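Local coordinates for ribulose bisphosphate carboxylase (Hyperthermus butylicus DSM 5456, PDB 6HUN), which probably adds carbon dioxide and water to ribulose 1,5-bisphosphate, giving two molecules of 3-phosphoglycerate, as a magnesium-dependent form III Rubisco working in archaeal AMP degradation, at residues 78-81 and 82-85; 116-119 and 120-124. All coordinates share one frame; numbering follows the deposited sequence.

Interaction 1 (78-81 and 82-85)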
loop_
_atom_site.group_PDB
_atom_site.type_symbol
_atom_site.label_atom_id
_atom_site.label_comp_id
_atom_site.label_asym_id
_atom_site.label_seq_id
_atom_site.Cartn_x
_atom_site.Cartn_y
_atom_site.Cartn_z
ATOM N N PRO A 78 -15.903 -27.163 -10.095
ATOM C CA PRO A 78 -15.057 -26.099 -10.646
ATOM C C PRO A 78 -14.143 -26.666 -11.720
ATOM O O PRO A 78 -13.137 -27.320 -11.416
ATOM C CB PRO A 78 -14.277 -25.595 -9.421
ATOM C CG PRO A 78 -14.335 -26.742 -8.404
ATOM C CD PRO A 78 -15.252 -27.820 -8.951
ATOM N N SER A 79 -14.495 -26.426 -12.990
ATOM C CA SER A 79 -13.729 -26.985 -14.098
ATOM C C SER A 79 -12.304 -26.453 -14.176
ATOM O O SER A 79 -11.511 -26.994 -14.949
ATOM C CB SER A 79 -14.425 -26.734 -15.441
ATOM O OG SER A 79 -15.015 -25.450 -15.543
ATOM N N TRP A 80 -11.949 -25.428 -13.401
ATOM C CA TRP A 80 -10.625 -24.828 -13.492
ATOM C C TRP A 80 -9.807 -24.964 -12.209
ATOM O O TRP A 80 -8.710 -24.384 -12.122
ATOM C CB TRP A 80 -10.744 -23.357 -13.890
ATOM C CG TRP A 80 -11.000 -23.160 -15.332
ATOM C CD1 TRP A 80 -12.166 -23.407 -15.994
ATOM C CD2 TRP A 80 -10.071 -22.684 -16.320
ATOM N NE1 TRP A 80 -12.028 -23.117 -17.330
ATOM C CE2 TRP A 80 -10.753 -22.670 -17.558
ATOM C CE3 TRP A 80 -8.731 -22.280 -16.283
ATOM C CZ2 TRP A 80 -10.147 -22.252 -18.742
ATOM C CZ3 TRP A 80 -8.127 -21.868 -17.475
ATOM C CH2 TRP A 80 -8.838 -21.868 -18.681
ATOM N N PHE A 81 -10.278 -25.746 -11.233
ATOM C CA PHE A 81 -9.584 -25.833 -9.949
ATOM C C PHE A 81 -8.193 -26.458 -10.091
ATOM O O PHE A 81 -7.185 -25.856 -9.695
ATOM C CB PHE A 81 -10.439 -26.620 -8.948
ATOM C CG PHE A 81 -9.783 -26.808 -7.606
ATOM C CD1 PHE A 81 -9.949 -25.869 -6.606
ATOM C CD2 PHE A 81 -9.000 -27.923 -7.348
ATOM C CE1 PHE A 81 -9.355 -26.043 -5.353
ATOM C CE2 PHE A 81 -8.384 -28.095 -6.127
ATOM C CZ PHE A 81 -8.566 -27.157 -5.116
ATOM N N GLU A 82 -8.117 -27.699 -10.604
ATOM C CA GLU A 82 -6.809 -28.352 -10.709
ATOM C C GLU A 82 -5.890 -27.619 -11.677
ATOM O O GLU A 82 -4.665 -27.615 -11.484
ATOM C CB GLU A 82 -6.948 -29.826 -11.123
ATOM C CG GLU A 82 -7.477 -30.749 -10.023
ATOM C CD GLU A 82 -6.412 -31.086 -8.975
ATOM O OE1 GLU A 82 -6.793 -31.361 -7.816
ATOM O OE2 GLU A 82 -5.203 -31.057 -9.290
ATOM N N LYS A 83 -6.465 -26.956 -12.685
ATOM C CA LYS A 83 -5.699 -26.178 -13.653
ATOM C C LYS A 83 -5.062 -24.937 -13.014
ATOM O O LYS A 83 -3.897 -24.614 -13.280
ATOM C CB LYS A 83 -6.617 -25.777 -14.812
ATOM C CG LYS A 83 -6.028 -24.729 -15.776
ATOM C CD LYS A 83 -4.686 -25.211 -16.386
ATOM C CE LYS A 83 -3.679 -24.029 -16.486
ATOM N NZ LYS A 83 -2.270 -24.484 -16.224
ATOM N N LEU A 84 -5.813 -24.225 -12.181
ATOM C CA LEU A 84 -5.351 -22.978 -11.594
ATOM C C LEU A 84 -4.509 -23.167 -10.344
ATOM O O LEU A 84 -4.087 -22.170 -9.757
ATOM C CB LEU A 84 -6.555 -22.107 -11.259
ATOM C CG LEU A 84 -7.330 -21.581 -12.453
ATOM C CD1 LEU A 84 -8.565 -20.798 -12.012
ATOM C CD2 LEU A 84 -6.394 -20.708 -13.306
ATOM N N LYS A 85 -4.246 -24.388 -9.907
ATOM C CA LYS A 85 -3.705 -24.581 -8.571
ATOM C C LYS A 85 -2.193 -24.354 -8.511
ATOM O O LYS A 85 -1.451 -24.787 -9.397
ATOM C CB LYS A 85 -4.038 -25.977 -8.085
ATOM C CG LYS A 85 -3.164 -26.424 -6.955
ATOM C CD LYS A 85 -3.108 -27.916 -6.905
ATOM C CE LYS A 85 -4.501 -28.451 -6.993
ATOM N NZ LYS A 85 -4.607 -29.639 -6.138
#
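W80 and L84 meet through both backbone and side chain where a short, weakly bonded helical turn follows the type I beta turn P78-F81. Among the backbone bonds, L84 N donates to W80 O at 2.9 Å, and a second, weak bond runs from the same N-H to F81 O at 3.3 Å; F81 N closes the preceding turn on P78 O. Most of the apolar contact is made by W80. Its CB packs against L84 CD1 at 3.9 Å, while L84 CD2 sits at the indole edge near the ring plane. The K83 chain runs beside the indole in the same direction, its CG 3.7 Å from W80 CE3. F81, with CG anti to the backbone N (chi1 178°), carries its ring to where CE2 meets K85 CE at 4.0 Å. The charged pair lies near this same ring atom: K85 NZ makes a salt bridge to E82 OE1 at 3.2 Å, from 42° out of the carboxylate plane. The stronger partner of K85 is E28, and F29 adds a cation-pi contact, whereas F213 of the second subunit meets the W80 ring. K85 thus pairs with two carboxylates, E82 and E28, whose oxygens lie close to each other; its charge probably offsets their mutual repulsion and would itself be stabilised.

Interaction 2 (116-119 and 120-124); sequences PNFA and SSILG
In the conformer described here, one of two deposited for S120, chi1 of 69° holds OG between the backbone N and the carbonyl carbon, which turns the hydroxyl back onto N117 O; F118, with CG anti to its N (chi1 165°), carries its ring along the helix to I122. The S120 OG bond to N117 O is 2.8 Å long, and the serine donates from 26° outside the carbonyl plane. A water bridges the two side chains, accepting from N117 ND2 at 3.1 Å and donating to S120 OG at 3.2 Å. On the apolar side, I122 CD1 presses on F118 CE1 at 3.4 Å, while CG2 of the same isoleucine reaches F118 CZ at 3.9 Å. A119 CB meets L123 CD1 at 4.1 Å. F118 O takes two backbone donors: I122 N, almost in line with the carbonyl, and S121 N at 3.1 Å, well above its plane. This pairing mixes an i+4 with an i+3 bond near the helix end; the L123 N bond to A119 O is weak. N117 OD1 accepts from E111 N, while its ND2 also bonds N207 O of the second subunit. Helix 115-122 sets F118 and I122 against V140 of strand 132-141, with L123, just past its end, against V137, and P116 packs on helix 275-288.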
loop_
_atom_site.group_PDB
_atom_site.type_symbol
_atom_site.label_atom_id
_atom_site.label_comp_id
_atom_site.label_asym_id
_atom_site.label_seq_id
_atom_site.Cartn_x
_atom_site.Cartn_y
_atom_site.Cartn_z
ATOM N N PRO A 116 -2.858 -4.614 -9.041
ATOM C CA PRO A 116 -3.713 -4.941 -7.902
ATOM C C PRO A 116 -4.101 -6.397 -7.844
ATOM O O PRO A 116 -4.133 -6.962 -6.738
ATOM C CB PRO A 116 -4.942 -4.042 -8.114
ATOM C CG PRO A 116 -4.314 -2.817 -8.801
ATOM C CD PRO A 116 -3.384 -3.452 -9.791
ATOM N N ASN A 117 -4.424 -7.007 -8.971
ATOM C CA ASN A 117 -4.867 -8.411 -8.858
ATOM C C ASN A 117 -3.677 -9.306 -8.508
ATOM O O ASN A 117 -3.801 -10.245 -7.725
ATOM C CB ASN A 117 -5.500 -8.883 -10.148
ATOM C CG ASN A 117 -5.947 -10.342 -10.067
ATOM O OD1 ASN A 117 -5.496 -11.181 -10.866
ATOM N ND2 ASN A 117 -6.873 -10.636 -9.141
ATOM N N PHE A 118 -2.513 -8.996 -9.059
ATOM C CA PHE A 118 -1.305 -9.744 -8.710
ATOM C C PHE A 118 -1.041 -9.665 -7.236
ATOM O O PHE A 118 -0.862 -10.689 -6.551
ATOM C CB PHE A 118 -0.072 -9.200 -9.496
ATOM C CG PHE A 118 1.216 -9.690 -8.917
ATOM C CD1 PHE A 118 1.670 -10.952 -9.278
ATOM C CD2 PHE A 118 1.906 -8.955 -7.969
ATOM C CE1 PHE A 118 2.812 -11.454 -8.720
ATOM C CE2 PHE A 118 3.076 -9.455 -7.385
ATOM C CZ PHE A 118 3.503 -10.724 -7.753
ATOM N N ALA A 119 -1.085 -8.441 -6.692
ATOM C CA ALA A 119 -0.800 -8.247 -5.273
ATOM C C ALA A 119 -1.846 -8.929 -4.390
ATOM O O ALA A 119 -1.526 -9.409 -3.293
ATOM C CB ALA A 119 -0.759 -6.761 -4.948
ATOM N N SER A 120 -3.109 -8.941 -4.815
ATOM C CA SER A 120 -4.094 -9.573 -3.940
ATOM C C SER A 120 -3.851 -11.068 -3.783
ATOM O O SER A 120 -4.329 -11.650 -2.803
ATOM C CB SER A 120 -5.508 -9.366 -4.473
ATOM O OG SER A 120 -5.691 -10.099 -5.672
ATOM N N SER A 121 -3.155 -11.691 -4.740
ATOM C CA SER A 121 -2.826 -13.129 -4.676
ATOM C C SER A 121 -1.529 -13.345 -3.904
ATOM O O SER A 121 -1.506 -13.902 -2.802
ATOM C CB SER A 121 -2.648 -13.665 -6.098
ATOM O OG SER A 121 -3.963 -13.915 -6.637
ATOM N N ILE A 122 -0.447 -12.869 -4.484
ATOM C CA ILE A 122 0.901 -13.194 -3.986
ATOM C C ILE A 122 1.328 -12.277 -2.841
ATOM O O ILE A 122 2.220 -12.665 -2.051
ATOM C CB ILE A 122 1.854 -13.160 -5.176
ATOM C CG1 ILE A 122 1.535 -14.400 -6.049
ATOM C CG2 ILE A 122 3.323 -13.204 -4.782
ATOM C CD1 ILE A 122 2.348 -14.451 -7.287
ATOM N N LEU A 123 0.723 -11.092 -2.725
ATOM C CA LEU A 123 0.995 -10.189 -1.597
ATOM C C LEU A 123 -0.224 -10.014 -0.717
ATOM O O LEU A 123 -0.388 -8.965 -0.087
ATOM C CB LEU A 123 1.459 -8.776 -2.062
ATOM C CG LEU A 123 2.614 -8.857 -3.069
ATOM C CD1 LEU A 123 3.000 -7.395 -3.480
ATOM C CD2 LEU A 123 3.812 -9.601 -2.459
ATOM N N GLY A 124 -1.085 -11.029 -0.602
ATOM C CA GLY A 124 -2.372 -10.728 0.015
ATOM C C GLY A 124 -2.554 -11.368 1.381
ATOM O O GLY A 124 -1.793 -11.097 2.320
HETATM O O HOH W 1 -8.322 -8.939 -7.026
#

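From the N terminus, the chain first reaches interaction 1, which joins the loop after helix 55-65 to helix 81-84, the lead-in to edge strand 87-93. It then runs through strands 87-93 and 99-105 of the mixed sheet before interaction 2 joins successive turns of helix 115-122, which packs on strand 132-141 of the same sheet. Each contact is local and closes only a turn of its own; the two follow in series, neither nesting nor crossing. Their centres lie 19 Å apart and they do not touch. Both belong to the N-terminal domain and meet the second subunit: 78-85 near Y182, E186 and F213 of that chain, 116-124 near its E206, N207 and T245.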